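PDB 2GIA: mitochondrial RNA-binding protein 2 from Trypanosoma brucei, which pairs with MRP1 in a guide-RNA-binding complex that acts as an RNA matchmaker in mitochondrial RNA editing. Local coordinates for residues D[166-170]-D[171-175]; D[182-185]-D[186-190]. All coordinates share one frame; numbering follows the deposited sequence.

Contact 1 (D[166-170]-D[171-175])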
# COMPACT_ATOMS: atom_id res chain seq x y z
N VAL D 166 -26.52 6.78 -3.58
CA VAL D 166 -25.54 7.26 -2.61
C VAL D 166 -24.44 7.95 -3.40
O VAL D 166 -23.82 7.35 -4.27
CB VAL D 166 -24.92 6.10 -1.77
CG1 VAL D 166 -23.82 6.65 -0.84
CG2 VAL D 166 -26.00 5.45 -0.91
N GLU D 167 -24.22 9.23 -3.11
CA GLU D 167 -23.20 10.03 -3.76
C GLU D 167 -21.89 9.85 -2.96
O GLU D 167 -21.90 9.83 -1.73
CB GLU D 167 -23.56 11.53 -3.74
CG GLU D 167 -24.81 11.94 -4.55
CD GLU D 167 -24.75 11.50 -6.00
OE1 GLU D 167 -23.63 11.27 -6.53
OE2 GLU D 167 -25.81 11.40 -6.62
N PHE D 168 -20.78 9.73 -3.66
CA PHE D 168 -19.49 9.60 -3.02
C PHE D 168 -18.69 10.84 -3.41
O PHE D 168 -18.36 10.99 -4.59
CB PHE D 168 -18.75 8.36 -3.54
CG PHE D 168 -19.28 7.06 -3.00
CD1 PHE D 168 -18.55 6.35 -2.03
CD2 PHE D 168 -20.50 6.56 -3.45
CE1 PHE D 168 -19.06 5.14 -1.53
CE2 PHE D 168 -21.02 5.35 -2.95
CZ PHE D 168 -20.30 4.64 -1.99
N ASP D 169 -18.39 11.72 -2.46
CA ASP D 169 -17.56 12.89 -2.80
C ASP D 169 -16.08 12.46 -2.90
O ASP D 169 -15.77 11.26 -2.89
CB ASP D 169 -17.76 14.05 -1.78
CG ASP D 169 -17.20 13.76 -0.39
OD1 ASP D 169 -16.43 12.79 -0.20
OD2 ASP D 169 -17.51 14.54 0.55
N VAL D 170 -15.17 13.41 -3.06
CA VAL D 170 -13.76 13.08 -3.23
C VAL D 170 -13.20 12.22 -2.12
O VAL D 170 -12.46 11.28 -2.40
CB VAL D 170 -12.90 14.33 -3.34
CG1 VAL D 170 -11.43 13.95 -3.46
CG2 VAL D 170 -13.32 15.12 -4.54
N ALA D 171 -13.52 12.55 -0.88
CA ALA D 171 -13.03 11.77 0.27
C ALA D 171 -13.65 10.38 0.32
O ALA D 171 -12.96 9.40 0.51
CB ALA D 171 -13.32 12.51 1.58
N GLU D 172 -14.97 10.31 0.17
CA GLU D 172 -15.68 9.03 0.24
C GLU D 172 -15.28 8.06 -0.87
O GLU D 172 -15.24 6.84 -0.65
CB GLU D 172 -17.21 9.30 0.21
CG GLU D 172 -17.61 10.14 1.44
CD GLU D 172 -19.00 10.85 1.31
OE1 GLU D 172 -19.46 11.10 0.17
OE2 GLU D 172 -19.60 11.16 2.36
N SER D 173 -14.98 8.60 -2.05
CA SER D 173 -14.57 7.79 -3.17
C SER D 173 -13.17 7.23 -2.90
O SER D 173 -12.89 6.07 -3.20
CB SER D 173 -14.54 8.64 -4.44
OG SER D 173 -15.84 9.07 -4.77
N LEU D 174 -12.30 8.08 -2.36
CA LEU D 174 -10.94 7.65 -2.02
C LEU D 174 -11.06 6.56 -0.96
O LEU D 174 -10.37 5.55 -1.02
CB LEU D 174 -10.15 8.85 -1.46
CG LEU D 174 -8.68 8.64 -1.12
CD1 LEU D 174 -7.99 7.93 -2.27
CD2 LEU D 174 -8.01 10.02 -0.87
N MET D 175 -11.94 6.76 0.02
CA MET D 175 -12.14 5.74 1.04
C MET D 175 -12.57 4.42 0.43
O MET D 175 -12.08 3.38 0.81
CB MET D 175 -13.18 6.17 2.06
CG MET D 175 -12.70 7.28 2.98
SD MET D 175 -14.05 7.94 4.04
CE MET D 175 -14.13 6.55 5.05
O HOH W 1 -17.75 13.93 3.34

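Contact 2 (D[182-185]-D[186-190])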
# COMPACT_ATOMS: atom_id res chain seq x y z
N GLN D 182 -7.77 -2.88 -0.10
CA GLN D 182 -7.47 -3.79 1.04
C GLN D 182 -8.29 -5.09 0.90
O GLN D 182 -7.76 -6.17 1.09
CB GLN D 182 -7.84 -3.15 2.38
CG GLN D 182 -6.89 -2.00 2.75
CD GLN D 182 -5.57 -2.54 3.26
OE1 GLN D 182 -5.48 -3.03 4.39
NE2 GLN D 182 -4.56 -2.46 2.45
N ALA D 183 -9.59 -4.99 0.58
CA ALA D 183 -10.38 -6.24 0.47
C ALA D 183 -9.79 -7.19 -0.59
O ALA D 183 -9.69 -8.42 -0.35
CB ALA D 183 -11.86 -5.93 0.15
N LEU D 184 -9.38 -6.64 -1.73
CA LEU D 184 -8.82 -7.49 -2.78
C LEU D 184 -7.48 -8.10 -2.28
O LEU D 184 -7.20 -9.29 -2.49
CB LEU D 184 -8.60 -6.67 -4.04
CG LEU D 184 -8.04 -7.36 -5.29
CD1 LEU D 184 -8.97 -8.55 -5.68
CD2 LEU D 184 -7.93 -6.34 -6.42
N HIS D 185 -6.67 -7.29 -1.62
CA HIS D 185 -5.34 -7.75 -1.06
C HIS D 185 -5.54 -8.94 -0.09
O HIS D 185 -4.90 -10.00 -0.23
CB HIS D 185 -4.70 -6.58 -0.29
CG HIS D 185 -3.30 -6.85 0.19
ND1 HIS D 185 -2.21 -6.82 -0.65
CD2 HIS D 185 -2.82 -7.10 1.43
CE1 HIS D 185 -1.11 -7.04 0.06
NE2 HIS D 185 -1.45 -7.21 1.32
N TYR D 186 -6.43 -8.76 0.89
CA TYR D 186 -6.70 -9.80 1.86
C TYR D 186 -7.42 -11.01 1.23
O TYR D 186 -7.03 -12.14 1.48
CB TYR D 186 -7.51 -9.26 3.04
CG TYR D 186 -6.60 -8.51 4.02
CD1 TYR D 186 -6.16 -9.12 5.20
CD2 TYR D 186 -6.12 -7.24 3.72
CE1 TYR D 186 -5.23 -8.47 6.06
CE2 TYR D 186 -5.20 -6.57 4.55
CZ TYR D 186 -4.75 -7.21 5.73
OH TYR D 186 -3.79 -6.61 6.52
N ASN D 187 -8.44 -10.78 0.39
CA ASN D 187 -9.15 -11.91 -0.21
C ASN D 187 -8.27 -12.75 -1.12
O ASN D 187 -8.53 -13.96 -1.33
CB ASN D 187 -10.37 -11.42 -1.00
CG ASN D 187 -11.34 -12.56 -1.28
OD1 ASN D 187 -11.86 -13.19 -0.34
ND2 ASN D 187 -11.58 -12.85 -2.56
N THR D 188 -7.22 -12.14 -1.67
CA THR D 188 -6.32 -12.87 -2.54
C THR D 188 -5.38 -13.74 -1.71
O THR D 188 -4.74 -14.64 -2.24
CB THR D 188 -5.51 -11.87 -3.41
OG1 THR D 188 -6.44 -11.15 -4.23
CG2 THR D 188 -4.48 -12.59 -4.26
N GLY D 189 -5.28 -13.48 -0.42
CA GLY D 189 -4.41 -14.30 0.41
C GLY D 189 -3.06 -13.69 0.79
O GLY D 189 -2.19 -14.38 1.36
N PHE D 190 -2.87 -12.41 0.50
CA PHE D 190 -1.59 -11.78 0.80
C PHE D 190 -1.29 -11.59 2.28
O PHE D 190 -0.16 -11.22 2.62
CB PHE D 190 -1.48 -10.43 0.09
CG PHE D 190 -1.16 -10.56 -1.37
CD1 PHE D 190 0.11 -10.97 -1.78
CD2 PHE D 190 -2.12 -10.29 -2.34
CE1 PHE D 190 0.42 -11.12 -3.14
CE2 PHE D 190 -1.84 -10.44 -3.72
CZ PHE D 190 -0.57 -10.84 -4.12
O HOH W 2 -3.59 -3.89 6.08

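Contact 1 (D[166-170]-D[171-175])
Asp169 and Glu172 clasp each other through side chain and backbone in both directions, the reciprocal arrangement known as a capping box. Asp169 OD1 accepts from Glu172 N at 2.9 Å, an almost straight bond (177° at the hydrogen) that arrives nearly along the carboxylate C-O axis. The Asp169 CG stands between its own backbone N and carbonyl carbon (chi1 69°), which brings OD1 to the N-H of Glu172 at the helix start. In return Glu172 OE1 takes the N-H of Asp169 at 2.9 Å, on its anti side and somewhat out of the carboxylate plane. Glu172 approaches Asp169 at about a right angle with its chain extended beyond CG, and the two carboxylates stack with planes 29° apart. Asp169 OD1 and Glu172 OE1 lie 3.5 Å apart, a proximity of like charges; the N-H each oxygen accepts probably offsets this, and a bridging water may ease it further, donating to Asp169 OD2 and, weakly, to Glu172 OE2. Asp169 OD2 is also hydrogen-bonded to Tyr76 of a neighbouring MRP1 chain.

The next layer is Ser173. Its N and its OG both bond to Asp169 O at 2.9 Å, the hydroxyl from above the carbonyl plane. The same hydroxyl oxygen sits 3.2 Å from Phe168 CB, while the ring edge of Phe168 meets the backbone of Glu172, with CD1 3.6 Å from Glu172 O.

Asp169 thus makes the corner where strand 160-168 gives way to helix 170-187. Phe168 and Glu172 pack on Val48 of strand 45-50, Phe168 also reaches Leu62 of strand 60-67, and Ser173 touches Phe137 of strand 137-145.

Contact 2 (D[182-185]-D[186-190])
Phe190 lays its CB over one face of the His185 imidazole, a CH-pi contact 3.5 Å from the ring centroid and 17° off the normal. The rings themselves are nearly parallel but slid apart, barely overlapping. With CG anti to the backbone N, His185 also directs an edge toward the face of Tyr186 in an offset edge-to-face pair, the planes 65° apart, which completes an aromatic cluster. Both imidazole nitrogens are taken by a chain of MRP1, ND1 by Ser141 and NE2 by Glu145, so this packed side belongs to the subunit interface.

The backbone that brings Phe190 back over His185 is a Schellman motif: Gly189 takes a positive phi, Phe190 N bonds back to His185 O at 3.2 Å, and Gly189 N to Tyr186 O at 2.9 Å. Thr188 adds a second grip, its N and OG1 reaching Leu184 O from opposite faces of the carbonyl plane, the hydroxyl at 2.7 Å.

The Tyr186 ring packs on Phe149 and Tyr153 of a second MRP1 chain. Looser is the partly exposed amide of Gln182 beside it, turned 67° from the ring plane. Gln182 OE1 comes no nearer to the ring than 3.6 Å, at CE2, and a water links it instead to Tyr186 OH, which also bonds Arg150 of an MRP1 chain.

Helix 170-187 carries both contacts, one at each end, with centres about 22 Å apart and nearest atoms about 8 Å apart. Contact 1 is the more buried and lies closer to the middle of the chain, where the start of the helix meets strands of its own subunit; contact 2 is partly buried, farther out, and looks mainly to MRP1 chains. Their chemistry follows the ends they close. At the start two carboxylates bond backbone amides in a reciprocal box, whereas at the end backbone N-H groups and a threonine hydroxyl meet the last carbonyls, beside an aromatic cluster.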